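Local coordinates for protein Niban 2 (Homo sapiens, PDB 7CTP), which may suppress apoptosis and promote melanoma cell invasion, and carries a PH domain next to a largely helical body, at residues G120-T125 and I160-Y165. Residues are numbered along the deposited sequence; the frame is centred on the assembly and turned at random.
Sequences GYKILT and ILWHPY
Tyr-121 lays its ring across the chain at His-163. The CB of His-163 sits over the centre of one ring face, 3.5 Å from the centroid of the Tyr-121 ring, a CH-pi contact. The imidazole of His-163 meets the same ring obliquely, with the two planes at 59°. Tyr-121 CG stands anti to its own carbonyl carbon (chi1 -84°), which swings the ring over to the partner strand. There Tyr-121 CD2 also touches Leu-161 CB at 3.7 Å, and the hydroxyl reaches on to the backbone O of Arg-167. An alanine in place of Tyr-121 is likely to uncover His-163 CB and leave that carbonyl without its phenol partner. The imidazole is fixed from its own side too: its ND1 accepts the backbone N-H of Tyr-165 close to the ring plane.

Ile-123 and Leu-161 continue the face that bears Tyr-121. They lie side by side, with Ile-123 CG1 3.6 Å from Leu-161 CD2. Trp-162 points to the other face. Lys-122 CG comes to the edge of its indole, 3.9 Å from Trp-162 CE3, before the lysine chain bends away to a salt bridge with Glu-226. Leu-124 CD2 rests on Trp-162 CB at 3.7 Å. Four backbone hydrogen bonds join Lys-122 to Trp-162 and Leu-124 to Ile-160; the straightest, Trp-162 N to Lys-122 O, has 176° at the hydrogen. This is an antiparallel pairing of edge strand 122-124 with strand 157-162 in the PH domain, a bent seven-stranded barrel. Helix 176-194, on which Ile-123 packs, matches the C-terminal helix that closes one end of that barrel.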
ATOM      1  N   GLY A 120      -3.385   5.255  -5.893  1.00 20.94           N
ATOM      2  CA  GLY A 120      -4.428   6.086  -5.330  1.00 20.19           C
ATOM      3  C   GLY A 120      -5.705   6.151  -6.137  1.00 21.74           C
ATOM      4  O   GLY A 120      -6.646   6.852  -5.728  1.00 19.99           O
ATOM      5  N   TYR A 121      -5.774   5.451  -7.267  1.00 18.10           N
ATOM      6  CA  TYR A 121      -6.956   5.483  -8.113  1.00 19.87           C
ATOM      7  C   TYR A 121      -7.965   4.423  -7.683  1.00 20.03           C
ATOM      8  O   TYR A 121      -7.636   3.465  -6.971  1.00 21.41           O
ATOM      9  CB  TYR A 121      -6.583   5.275  -9.590  1.00 19.28           C
ATOM     10  CG  TYR A 121      -6.142   6.547 -10.280  1.00 20.71           C
ATOM     11  CD1 TYR A 121      -4.837   7.014 -10.151  1.00 22.87           C
ATOM     12  CD2 TYR A 121      -7.031   7.287 -11.054  1.00 18.28           C
ATOM     13  CE1 TYR A 121      -4.426   8.191 -10.771  1.00 21.13           C
ATOM     14  CE2 TYR A 121      -6.626   8.464 -11.686  1.00 19.14           C
ATOM     15  CZ  TYR A 121      -5.326   8.906 -11.540  1.00 21.08           C
ATOM     16  OH  TYR A 121      -4.931  10.083 -12.161  1.00 21.73           O
ATOM     17  N   LYS A 122      -9.216   4.632  -8.106  1.00 20.42           N
ATOM     18  CA  LYS A 122     -10.308   3.671  -7.963  1.00 21.29           C
ATOM     19  C   LYS A 122     -10.976   3.512  -9.321  1.00 23.77           C
ATOM     20  O   LYS A 122     -11.018   4.461 -10.104  1.00 22.30           O
ATOM     21  CB  LYS A 122     -11.361   4.143  -6.947  1.00 25.37           C
ATOM     22  CG  LYS A 122     -10.830   4.428  -5.554  1.00 31.69           C
ATOM     23  CD  LYS A 122     -10.556   3.131  -4.797  1.00 41.64           C
ATOM     24  CE  LYS A 122     -10.446   3.381  -3.289  1.00 47.50           C
ATOM     25  NZ  LYS A 122      -9.025   3.501  -2.844  1.00 59.55           N
ATOM     26  N   ILE A 123     -11.519   2.317  -9.594  1.00 20.97           N
ATOM     27  CA  ILE A 123     -12.184   2.030 -10.867  1.00 21.13           C
ATOM     28  C   ILE A 123     -13.691   2.080 -10.679  1.00 25.01           C
ATOM     29  O   ILE A 123     -14.222   1.486  -9.734  1.00 23.08           O
ATOM     30  CB  ILE A 123     -11.771   0.660 -11.429  1.00 22.35           C
ATOM     31  CG1 ILE A 123     -10.273   0.611 -11.716  1.00 25.62           C
ATOM     32  CG2 ILE A 123     -12.565   0.343 -12.704  1.00 21.26           C
ATOM     33  CD1 ILE A 123      -9.736  -0.816 -11.750  1.00 28.53           C
ATOM     34  N   LEU A 124     -14.382   2.770 -11.587  1.00 20.95           N
ATOM     35  CA  LEU A 124     -15.840   2.765 -11.654  1.00 24.39           C
ATOM     36  C   LEU A 124     -16.262   2.140 -12.976  1.00 24.42           C
ATOM     37  O   LEU A 124     -15.626   2.371 -14.010  1.00 24.62           O
ATOM     38  CB  LEU A 124     -16.422   4.185 -11.554  1.00 24.11           C
ATOM     39  CG  LEU A 124     -16.258   5.038 -10.294  1.00 32.39           C
ATOM     40  CD1 LEU A 124     -16.651   4.275  -9.041  1.00 32.12           C
ATOM     41  CD2 LEU A 124     -14.835   5.588 -10.182  1.00 34.47           C
ATOM     42  N   THR A 125     -17.335   1.346 -12.956  1.00 23.84           N
ATOM     43  CA  THR A 125     -17.809   0.714 -14.183  1.00 22.71           C
ATOM     44  C   THR A 125     -19.145   1.279 -14.658  1.00 28.28           C
ATOM     45  O   THR A 125     -19.836   0.632 -15.455  1.00 28.39           O
ATOM     46  CB  THR A 125     -17.925  -0.803 -14.011  1.00 28.30           C
ATOM     47  OG1 THR A 125     -18.743  -1.082 -12.878  1.00 31.67           O
ATOM     48  CG2 THR A 125     -16.565  -1.421 -13.781  1.00 36.67           C
ATOM     49  N   ILE A 160     -13.857   3.890 -15.692  1.00 23.13           N
ATOM     50  CA  ILE A 160     -13.424   5.232 -15.323  1.00 19.77           C
ATOM     51  C   ILE A 160     -12.426   5.125 -14.183  1.00 20.39           C
ATOM     52  O   ILE A 160     -12.656   4.390 -13.215  1.00 21.81           O
ATOM     53  CB  ILE A 160     -14.621   6.123 -14.932  1.00 20.98           C
ATOM     54  CG1 ILE A 160     -15.500   6.365 -16.160  1.00 22.37           C
ATOM     55  CG2 ILE A 160     -14.124   7.455 -14.358  1.00 22.30           C
ATOM     56  CD1 ILE A 160     -16.895   6.843 -15.816  1.00 22.59           C
ATOM     57  N   LEU A 161     -11.313   5.844 -14.305  1.00 21.00           N
ATOM     58  CA  LEU A 161     -10.303   5.909 -13.261  1.00 21.69           C
ATOM     59  C   LEU A 161     -10.442   7.236 -12.521  1.00 19.76           C
ATOM     60  O   LEU A 161     -10.242   8.301 -13.117  1.00 20.63           O
ATOM     61  CB  LEU A 161      -8.902   5.790 -13.860  1.00 22.98           C
ATOM     62  CG  LEU A 161      -8.576   4.500 -14.605  1.00 26.79           C
ATOM     63  CD1 LEU A 161      -7.100   4.513 -15.001  1.00 24.57           C
ATOM     64  CD2 LEU A 161      -8.896   3.302 -13.751  1.00 31.44           C
ATOM     65  N   TRP A 162     -10.759   7.164 -11.227  1.00 18.21           N
ATOM     66  CA  TRP A 162     -10.924   8.322 -10.360  1.00 17.40           C
ATOM     67  C   TRP A 162      -9.787   8.377  -9.344  1.00 18.76           C
ATOM     68  O   TRP A 162      -9.321   7.338  -8.875  1.00 21.54           O
ATOM     69  CB  TRP A 162     -12.268   8.247  -9.630  1.00 20.87           C
ATOM     70  CG  TRP A 162     -12.487   9.280  -8.551  1.00 21.08           C
ATOM     71  CD1 TRP A 162     -13.124  10.486  -8.683  1.00 23.65           C
ATOM     72  CD2 TRP A 162     -12.107   9.177  -7.179  1.00 21.43           C
ATOM     73  NE1 TRP A 162     -13.155  11.143  -7.476  1.00 24.32           N
ATOM     74  CE2 TRP A 162     -12.535  10.359  -6.535  1.00 23.81           C
ATOM     75  CE3 TRP A 162     -11.445   8.201  -6.429  1.00 20.37           C
ATOM     76  CZ2 TRP A 162     -12.323  10.587  -5.178  1.00 21.26           C
ATOM     77  CZ3 TRP A 162     -11.235   8.430  -5.077  1.00 26.88           C
ATOM     78  CH2 TRP A 162     -11.665   9.614  -4.471  1.00 25.63           C
ATOM     79  N   HIS A 163      -9.362   9.591  -8.995  1.00 19.40           N
ATOM     80  CA  HIS A 163      -8.350   9.845  -7.972  1.00 19.67           C
ATOM     81  C   HIS A 163      -8.818  11.071  -7.201  1.00 18.65           C
ATOM     82  O   HIS A 163      -9.423  11.971  -7.794  1.00 21.03           O
ATOM     83  CB  HIS A 163      -6.973  10.077  -8.632  1.00 16.41           C
ATOM     84  CG  HIS A 163      -5.815  10.186  -7.683  1.00 18.77           C
ATOM     85  ND1 HIS A 163      -5.583  11.303  -6.909  1.00 18.86           N
ATOM     86  CD2 HIS A 163      -4.780   9.344  -7.449  1.00 20.60           C
ATOM     87  CE1 HIS A 163      -4.473  11.133  -6.210  1.00 18.12           C
ATOM     88  NE2 HIS A 163      -3.961   9.954  -6.525  1.00 18.70           N
ATOM     89  N   PRO A 164      -8.593  11.129  -5.881  1.00 15.53           N
ATOM     90  CA  PRO A 164      -9.126  12.280  -5.129  1.00 17.99           C
ATOM     91  C   PRO A 164      -8.544  13.613  -5.556  1.00 24.34           C
ATOM     92  O   PRO A 164      -9.221  14.642  -5.398  1.00 21.66           O
ATOM     93  CB  PRO A 164      -8.780  11.950  -3.667  1.00 19.68           C
ATOM     94  CG  PRO A 164      -7.652  10.947  -3.752  1.00 20.31           C
ATOM     95  CD  PRO A 164      -7.933  10.148  -5.000  1.00 18.76           C
ATOM     96  N   TYR A 165      -7.314  13.630  -6.109  1.00 22.03           N
ATOM     97  CA  TYR A 165      -6.592  14.875  -6.397  1.00 20.86           C
ATOM     98  C   TYR A 165      -6.089  14.979  -7.829  1.00 24.50           C
ATOM     99  O   TYR A 165      -5.993  16.093  -8.354  1.00 21.80           O
ATOM    100  CB  TYR A 165      -5.382  15.038  -5.435  1.00 19.26           C
ATOM    101  CG  TYR A 165      -5.715  14.791  -3.983  1.00 23.27           C
ATOM    102  CD1 TYR A 165      -6.681  15.550  -3.334  1.00 26.52           C
ATOM    103  CD2 TYR A 165      -5.094  13.776  -3.275  1.00 24.48           C
ATOM    104  CE1 TYR A 165      -7.002  15.315  -2.021  1.00 23.65           C
ATOM    105  CE2 TYR A 165      -5.412  13.534  -1.944  1.00 26.98           C
ATOM    106  CZ  TYR A 165      -6.374  14.310  -1.337  1.00 28.60           C
ATOM    107  OH  TYR A 165      -6.716  14.087  -0.024  1.00 33.42           O
TER